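PDB 3QQW: putative citrate lyase from Ralstonia eutropha, which probably acts as a magnesium-dependent lyase of the HpcH/HpaI aldolase/citrate lyase family, possibly cleaving (S)-citramalyl-CoA. Local coordinates for residues V126-I130 / I164-I170; A233-A237 / A258-I263. All blocks are in the same frame, centred on the assembly; numbering follows the deposited sequence.

In the fold
Both contacts belong to the outer layer of the eight-stranded parallel TIM barrel, on opposite sides of the chain's centre. Their own centres lie about 15 Å (contact 1) and about 17 Å (contact 2) from it. They are separate patches in series along the chain: centre to centre they are about 31 Å apart, and their nearest atoms about 19 Å. Neither reaches the predicted active site directly. In contact 1 the side chain of I164 is about 10 Å from that of E153, a predicted ligand of magnesium and substrate; in contact 2 the side chain of Q259 is about 12 Å from that of R88, a predicted substrate-binding residue.

Contact 1 (V126-I130 / I164-I170); sequences VAEVI and IAELPNI
The proline ring of P168 and the carbonyl that follows it meet one side chain, I130. The branch methyl CG2 of I130 lies over one face of the P168 ring, nearest its CG at 4.1 Å, and the same methyl comes to 3.4 Å from P168 O. That oxygen also has I130 CD1 at 3.7 Å, which places it beside both methyls of one isoleucine. The third flat group, the amide of N169, stands at the margin and reaches CG2 only through ND2, at the limit of contact. I130 can serve two neighbours because CG1 is anti to the carbonyl carbon (chi1 -74°), which leaves CG2 anti to the backbone N: the branch turns to the proline, and the CG1-CD1 arm runs deeper, where CD1 meets I170 CG1 at 3.8 Å, the two side chains crossing at about a right angle.

L167 packs against the preceding helical turn, at V126 and A127, and its CB also meets I130 CD1. Its CD1 lies 3.7 Å from V126 CG1 and equally near A127 N, while CD2 rests on A127 CB. V126 holds its other methyl, CG2, 3.9 Å from I164 CD1. No hydrogen bond crosses the interface, so its 297 Å² rests on apolar packing. The loop's shape is set internally: a type I turn, I164 to L167, is closed by L167 N to I164 O (2.9 Å), and a type II turn, L167 to I170, carries N169 with a positive phi of 65°.

V126, I164 and I170 all touch V150 of strand 148-152, and N169 shares a backbone hydrogen bond with V148. The contact thus joins helix 123-139 to the turn entering strand 170-175 across strand 148-152, the packing of successive beta-alpha units in a TIM barrel.

Contact 2 (A233-A237 / A258-I263); sequences AEVIA and AQIQPI
With chi1 at -54°, I236 sets CG2 anti to its backbone N and CG1 anti to its carbonyl carbon; CG2 is thereby directed to I263 and Q259 O, and the extended second torsion (152°) carries CD1 to Q259 CG. Q259 has a matching first torsion and an extended chain beyond CG, which lays its aliphatic part across the isoleucine at about a right angle. The outcome is that I236 CD1 meets Q259 CG at 3.8 Å, while I236 CG2 sits 3.8 Å from I263 CG1 and equally near Q259 O.

P262 packs against A233, I236 and A237. Its CG lies 3.9 Å from A233 CB and its CB 4.0 Å from I236 CG2; CB also approaches A233 O and the backbone of A237. These small alanines let the backbones come close, with the CA atoms of A237 and P262 4.9 Å apart. A233 O is already the acceptor for A237 N (2.8 Å), so the proline abuts a carbonyl engaged in its own helix. Likewise Q259 O, which touches I236 CG2, accepts I263 N at 3.1 Å. No hydrogen bond joins the two segments.

The amide of Q259 is anchored elsewhere: NE2 donates to the carbonyls of C227 and N229, and OE1 accepts from I255 N, which ties the turn to the loop after strand 221-224 and to the end of strand 251-254. I263 continues inward onto M252 and C25, while I260 packs on helix 32-45. The contact joins the helices that follow the last two strands, 221-224 and 251-254; on its other side helix 260-267 covers the closure between strands 251-254 and 25-29.

Contact 1 (V126-I130 / I164-I170)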
ATOM      1  N   VAL C 126     -14.311  14.879   9.333  1.00 44.11           N
ATOM      2  CA  VAL C 126     -14.734  13.777  10.202  1.00 41.81           C
ATOM      3  C   VAL C 126     -14.666  14.218  11.665  1.00 46.98           C
ATOM      4  O   VAL C 126     -15.654  14.094  12.405  1.00 46.84           O
ATOM      5  CB  VAL C 126     -13.926  12.484   9.951  1.00 43.12           C
ATOM      6  CG1 VAL C 126     -14.485  11.341  10.773  1.00 42.58           C
ATOM      7  CG2 VAL C 126     -13.936  12.107   8.475  1.00 41.63           C
ATOM      8  N   ALA C 127     -13.516  14.774  12.054  1.00 42.53           N
ATOM      9  CA  ALA C 127     -13.257  15.283  13.399  1.00 41.09           C
ATOM     10  C   ALA C 127     -14.306  16.323  13.795  1.00 45.73           C
ATOM     11  O   ALA C 127     -14.810  16.257  14.908  1.00 44.59           O
ATOM     12  CB  ALA C 127     -11.851  15.878  13.464  1.00 41.83           C
ATOM     13  N   GLU C 128     -14.683  17.224  12.865  1.00 45.78           N
ATOM     14  CA  GLU C 128     -15.676  18.292  13.077  1.00 47.88           C
ATOM     15  C   GLU C 128     -17.063  17.718  13.352  1.00 48.04           C
ATOM     16  O   GLU C 128     -17.749  18.180  14.264  1.00 49.49           O
ATOM     17  CB  GLU C 128     -15.720  19.221  11.845  1.00 50.97           C
ATOM     18  CG  GLU C 128     -16.655  20.430  11.926  1.00 68.60           C
ATOM     19  CD  GLU C 128     -16.996  21.096  10.602  1.00 97.01           C
ATOM     20  OE1 GLU C 128     -16.836  20.455   9.536  1.00 93.73           O
ATOM     21  OE2 GLU C 128     -17.457  22.259  10.636  1.00 93.10           O
ATOM     22  N   VAL C 129     -17.450  16.692  12.579  1.00 41.57           N
ATOM     23  CA  VAL C 129     -18.743  16.030  12.668  1.00 38.34           C
ATOM     24  C   VAL C 129     -18.816  15.270  13.998  1.00 40.00           C
ATOM     25  O   VAL C 129     -19.833  15.356  14.681  1.00 38.76           O
ATOM     26  CB  VAL C 129     -18.996  15.113  11.425  1.00 39.92           C
ATOM     27  CG1 VAL C 129     -20.297  14.346  11.564  1.00 37.74           C
ATOM     28  CG2 VAL C 129     -18.998  15.919  10.127  1.00 39.63           C
ATOM     29  N   ILE C 130     -17.729  14.562  14.373  1.00 37.36           N
ATOM     30  CA  ILE C 130     -17.667  13.774  15.615  1.00 38.62           C
ATOM     31  C   ILE C 130     -17.793  14.693  16.848  1.00 43.69           C
ATOM     32  O   ILE C 130     -18.552  14.384  17.788  1.00 44.14           O
ATOM     33  CB  ILE C 130     -16.385  12.904  15.660  1.00 41.82           C
ATOM     34  CG1 ILE C 130     -16.516  11.730  14.709  1.00 40.20           C
ATOM     35  CG2 ILE C 130     -16.060  12.435  17.090  1.00 43.55           C
ATOM     36  CD1 ILE C 130     -15.182  11.121  14.411  1.00 50.16           C
ATOM     37  N   ILE C 164      -8.131   9.329  10.319  1.00 46.00           N
ATOM     38  CA  ILE C 164      -9.561   9.169  10.608  1.00 44.93           C
ATOM     39  C   ILE C 164      -9.739   8.046  11.649  1.00 47.19           C
ATOM     40  O   ILE C 164     -10.420   8.253  12.640  1.00 47.80           O
ATOM     41  CB  ILE C 164     -10.358   8.902   9.292  1.00 46.47           C
ATOM     42  CG1 ILE C 164     -10.453  10.184   8.436  1.00 46.72           C
ATOM     43  CG2 ILE C 164     -11.738   8.308   9.575  1.00 45.12           C
ATOM     44  CD1 ILE C 164     -10.978  10.021   7.015  1.00 45.90           C
ATOM     45  N   ALA C 165      -9.070   6.901  11.464  1.00 42.58           N
ATOM     46  CA  ALA C 165      -9.168   5.749  12.366  1.00 41.85           C
ATOM     47  C   ALA C 165      -8.717   6.059  13.815  1.00 49.20           C
ATOM     48  O   ALA C 165      -9.096   5.344  14.740  1.00 51.20           O
ATOM     49  CB  ALA C 165      -8.362   4.591  11.816  1.00 42.20           C
ATOM     50  N   GLU C 166      -7.963   7.130  14.017  1.00 45.77           N
ATOM     51  CA  GLU C 166      -7.506   7.521  15.335  1.00 47.42           C
ATOM     52  C   GLU C 166      -8.488   8.439  16.054  1.00 48.38           C
ATOM     53  O   GLU C 166      -8.302   8.686  17.249  1.00 48.36           O
ATOM     54  CB  GLU C 166      -6.131   8.210  15.218  1.00 50.73           C
ATOM     55  CG  GLU C 166      -5.023   7.190  15.042  1.00 58.38           C
ATOM     56  CD  GLU C 166      -3.832   7.401  15.937  1.00 81.52           C
ATOM     57  OE1 GLU C 166      -3.969   8.125  16.950  1.00 65.60           O
ATOM     58  OE2 GLU C 166      -2.800   6.735  15.696  1.00 96.56           O
ATOM     59  N   LEU C 167      -9.526   8.928  15.335  1.00 42.04           N
ATOM     60  CA  LEU C 167     -10.507   9.837  15.890  1.00 42.24           C
ATOM     61  C   LEU C 167     -11.399   9.132  16.916  1.00 50.01           C
ATOM     62  O   LEU C 167     -11.594   7.919  16.809  1.00 48.77           O
ATOM     63  CB  LEU C 167     -11.341  10.496  14.788  1.00 40.53           C
ATOM     64  CG  LEU C 167     -10.556  11.461  13.889  1.00 44.02           C
ATOM     65  CD1 LEU C 167     -11.391  11.876  12.702  1.00 41.62           C
ATOM     66  CD2 LEU C 167     -10.086  12.685  14.665  1.00 46.30           C
ATOM     67  N   PRO C 168     -11.895   9.864  17.946  1.00 49.85           N
ATOM     68  CA  PRO C 168     -12.698   9.209  18.995  1.00 48.75           C
ATOM     69  C   PRO C 168     -14.087   8.770  18.563  1.00 46.83           C
ATOM     70  O   PRO C 168     -14.715   9.384  17.698  1.00 46.39           O
ATOM     71  CB  PRO C 168     -12.812  10.300  20.084  1.00 52.30           C
ATOM     72  CG  PRO C 168     -12.682  11.601  19.345  1.00 57.71           C
ATOM     73  CD  PRO C 168     -11.685  11.303  18.250  1.00 53.01           C
ATOM     74  N   ASN C 169     -14.589   7.728  19.238  1.00 40.58           N
ATOM     75  CA  ASN C 169     -15.934   7.169  19.098  1.00 39.61           C
ATOM     76  C   ASN C 169     -16.239   6.539  17.746  1.00 42.13           C
ATOM     77  O   ASN C 169     -17.391   6.251  17.484  1.00 44.44           O
ATOM     78  CB  ASN C 169     -17.018   8.202  19.452  1.00 44.08           C
ATOM     79  CG  ASN C 169     -16.770   8.871  20.781  1.00 63.89           C
ATOM     80  OD1 ASN C 169     -16.276   8.262  21.738  1.00 54.36           O
ATOM     81  ND2 ASN C 169     -17.041  10.163  20.848  1.00 62.47           N
ATOM     82  N   ILE C 170     -15.234   6.244  16.925  1.00 37.46           N
ATOM     83  CA  ILE C 170     -15.463   5.526  15.669  1.00 35.25           C
ATOM     84  C   ILE C 170     -15.436   4.048  16.004  1.00 37.66           C
ATOM     85  O   ILE C 170     -14.520   3.569  16.689  1.00 37.46           O
ATOM     86  CB  ILE C 170     -14.458   5.910  14.540  1.00 37.31           C
ATOM     87  CG1 ILE C 170     -14.565   7.419  14.206  1.00 37.69           C
ATOM     88  CG2 ILE C 170     -14.641   5.035  13.254  1.00 32.71           C
ATOM     89  CD1 ILE C 170     -13.494   7.904  13.236  1.00 40.11           C
TER

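Contact 2 (A233-A237 / A258-I263)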
ATOM      1  N   ALA C 233     -28.722 -15.669  -3.105  1.00 62.51           N
ATOM      2  CA  ALA C 233     -27.990 -15.965  -1.866  1.00 60.25           C
ATOM      3  C   ALA C 233     -26.541 -16.404  -2.107  1.00 64.59           C
ATOM      4  O   ALA C 233     -25.659 -15.949  -1.381  1.00 63.31           O
ATOM      5  CB  ALA C 233     -28.712 -17.016  -1.047  1.00 61.94           C
ATOM      6  N   GLU C 234     -26.290 -17.223  -3.139  1.00 62.21           N
ATOM      7  CA  GLU C 234     -24.957 -17.729  -3.471  1.00 61.86           C
ATOM      8  C   GLU C 234     -23.986 -16.608  -3.877  1.00 63.14           C
ATOM      9  O   GLU C 234     -22.811 -16.677  -3.505  1.00 60.72           O
ATOM     10  CB  GLU C 234     -25.027 -18.791  -4.568  1.00 66.02           C
ATOM     11  CG  GLU C 234     -25.507 -20.137  -4.057  1.00 79.63           C
ATOM     12  CD  GLU C 234     -25.407 -21.288  -5.038  1.00101.67           C
ATOM     13  OE1 GLU C 234     -26.002 -21.194  -6.138  1.00 92.20           O
ATOM     14  OE2 GLU C 234     -24.769 -22.306  -4.685  1.00 96.34           O
ATOM     15  N   VAL C 235     -24.479 -15.591  -4.625  1.00 58.63           N
ATOM     16  CA  VAL C 235     -23.700 -14.440  -5.094  1.00 56.69           C
ATOM     17  C   VAL C 235     -23.412 -13.497  -3.907  1.00 58.09           C
ATOM     18  O   VAL C 235     -22.288 -12.973  -3.796  1.00 58.01           O
ATOM     19  CB  VAL C 235     -24.407 -13.698  -6.264  1.00 60.90           C
ATOM     20  CG1 VAL C 235     -23.616 -12.465  -6.700  1.00 59.28           C
ATOM     21  CG2 VAL C 235     -24.625 -14.626  -7.449  1.00 63.22           C
ATOM     22  N   ILE C 236     -24.424 -13.297  -3.028  1.00 50.86           N
ATOM     23  CA  ILE C 236     -24.304 -12.453  -1.841  1.00 47.88           C
ATOM     24  C   ILE C 236     -23.262 -13.099  -0.890  1.00 52.37           C
ATOM     25  O   ILE C 236     -22.303 -12.418  -0.467  1.00 49.89           O
ATOM     26  CB  ILE C 236     -25.674 -12.172  -1.140  1.00 49.05           C
ATOM     27  CG1 ILE C 236     -26.705 -11.594  -2.129  1.00 48.89           C
ATOM     28  CG2 ILE C 236     -25.485 -11.234   0.070  1.00 46.64           C
ATOM     29  CD1 ILE C 236     -28.180 -11.891  -1.806  1.00 57.23           C
ATOM     30  N   ALA C 237     -23.417 -14.425  -0.624  1.00 49.33           N
ATOM     31  CA  ALA C 237     -22.514 -15.184   0.240  1.00 48.05           C
ATOM     32  C   ALA C 237     -21.075 -15.123  -0.281  1.00 52.42           C
ATOM     33  O   ALA C 237     -20.145 -14.921   0.512  1.00 51.50           O
ATOM     34  CB  ALA C 237     -22.969 -16.613   0.341  1.00 50.31           C
ATOM     35  N   ALA C 258     -33.240 -10.071   1.662  1.00 51.00           N
ATOM     36  CA  ALA C 258     -32.750 -11.378   1.239  1.00 51.37           C
ATOM     37  C   ALA C 258     -31.212 -11.484   1.378  1.00 54.95           C
ATOM     38  O   ALA C 258     -30.684 -12.589   1.374  1.00 57.49           O
ATOM     39  CB  ALA C 258     -33.183 -11.649  -0.192  1.00 53.36           C
ATOM     40  N   GLN C 259     -30.505 -10.348   1.529  1.00 48.67           N
ATOM     41  CA  GLN C 259     -29.034 -10.299   1.671  1.00 45.96           C
ATOM     42  C   GLN C 259     -28.555 -10.549   3.107  1.00 45.09           C
ATOM     43  O   GLN C 259     -27.409 -10.947   3.285  1.00 42.12           O
ATOM     44  CB  GLN C 259     -28.467  -8.943   1.210  1.00 45.06           C
ATOM     45  CG  GLN C 259     -28.852  -8.549  -0.199  1.00 37.49           C
ATOM     46  CD  GLN C 259     -28.167  -7.321  -0.699  1.00 53.52           C
ATOM     47  OE1 GLN C 259     -28.084  -6.307  -0.023  1.00 52.61           O
ATOM     48  NE2 GLN C 259     -27.723  -7.363  -1.940  1.00 52.57           N
ATOM     49  N   ILE C 260     -29.431 -10.333   4.119  1.00 41.67           N
ATOM     50  CA  ILE C 260     -29.099 -10.414   5.544  1.00 40.06           C
ATOM     51  C   ILE C 260     -28.549 -11.795   5.944  1.00 49.70           C
ATOM     52  O   ILE C 260     -27.382 -11.860   6.354  1.00 51.55           O
ATOM     53  CB  ILE C 260     -30.272  -9.958   6.455  1.00 40.64           C
ATOM     54  CG1 ILE C 260     -30.621  -8.479   6.154  1.00 38.25           C
ATOM     55  CG2 ILE C 260     -29.938 -10.184   7.961  1.00 36.47           C
ATOM     56  CD1 ILE C 260     -31.880  -7.957   6.749  1.00 36.19           C
ATOM     57  N   GLN C 261     -29.362 -12.865   5.851  1.00 47.02           N
ATOM     58  CA  GLN C 261     -28.929 -14.196   6.247  1.00 48.52           C
ATOM     59  C   GLN C 261     -27.653 -14.634   5.489  1.00 52.42           C
ATOM     60  O   GLN C 261     -26.717 -15.020   6.188  1.00 52.26           O
ATOM     61  CB  GLN C 261     -30.064 -15.221   6.127  1.00 52.40           C
ATOM     62  CG  GLN C 261     -30.236 -16.076   7.392  1.00 72.58           C
ATOM     63  CD  GLN C 261     -30.733 -15.309   8.596  1.00 77.58           C
ATOM     64  OE1 GLN C 261     -31.849 -14.796   8.614  1.00 72.37           O
ATOM     65  NE2 GLN C 261     -29.910 -15.230   9.621  1.00 62.89           N
ATOM     66  N   PRO C 262     -27.504 -14.486   4.141  1.00 50.31           N
ATOM     67  CA  PRO C 262     -26.220 -14.872   3.498  1.00 50.36           C
ATOM     68  C   PRO C 262     -25.008 -14.099   4.048  1.00 51.89           C
ATOM     69  O   PRO C 262     -23.946 -14.698   4.206  1.00 52.36           O
ATOM     70  CB  PRO C 262     -26.440 -14.543   2.017  1.00 52.22           C
ATOM     71  CG  PRO C 262     -27.904 -14.547   1.841  1.00 57.33           C
ATOM     72  CD  PRO C 262     -28.491 -14.059   3.127  1.00 51.99           C
ATOM     73  N   ILE C 263     -25.175 -12.803   4.401  1.00 45.72           N
ATOM     74  CA  ILE C 263     -24.078 -11.995   4.955  1.00 43.68           C
ATOM     75  C   ILE C 263     -23.736 -12.500   6.360  1.00 49.19           C
ATOM     76  O   ILE C 263     -22.557 -12.755   6.624  1.00 50.40           O
ATOM     77  CB  ILE C 263     -24.356 -10.472   4.925  1.00 44.79           C
ATOM     78  CG1 ILE C 263     -24.320  -9.931   3.469  1.00 45.03           C
ATOM     79  CG2 ILE C 263     -23.353  -9.700   5.809  1.00 44.19           C
ATOM     80  CD1 ILE C 263     -24.976  -8.560   3.240  1.00 49.31           C
TER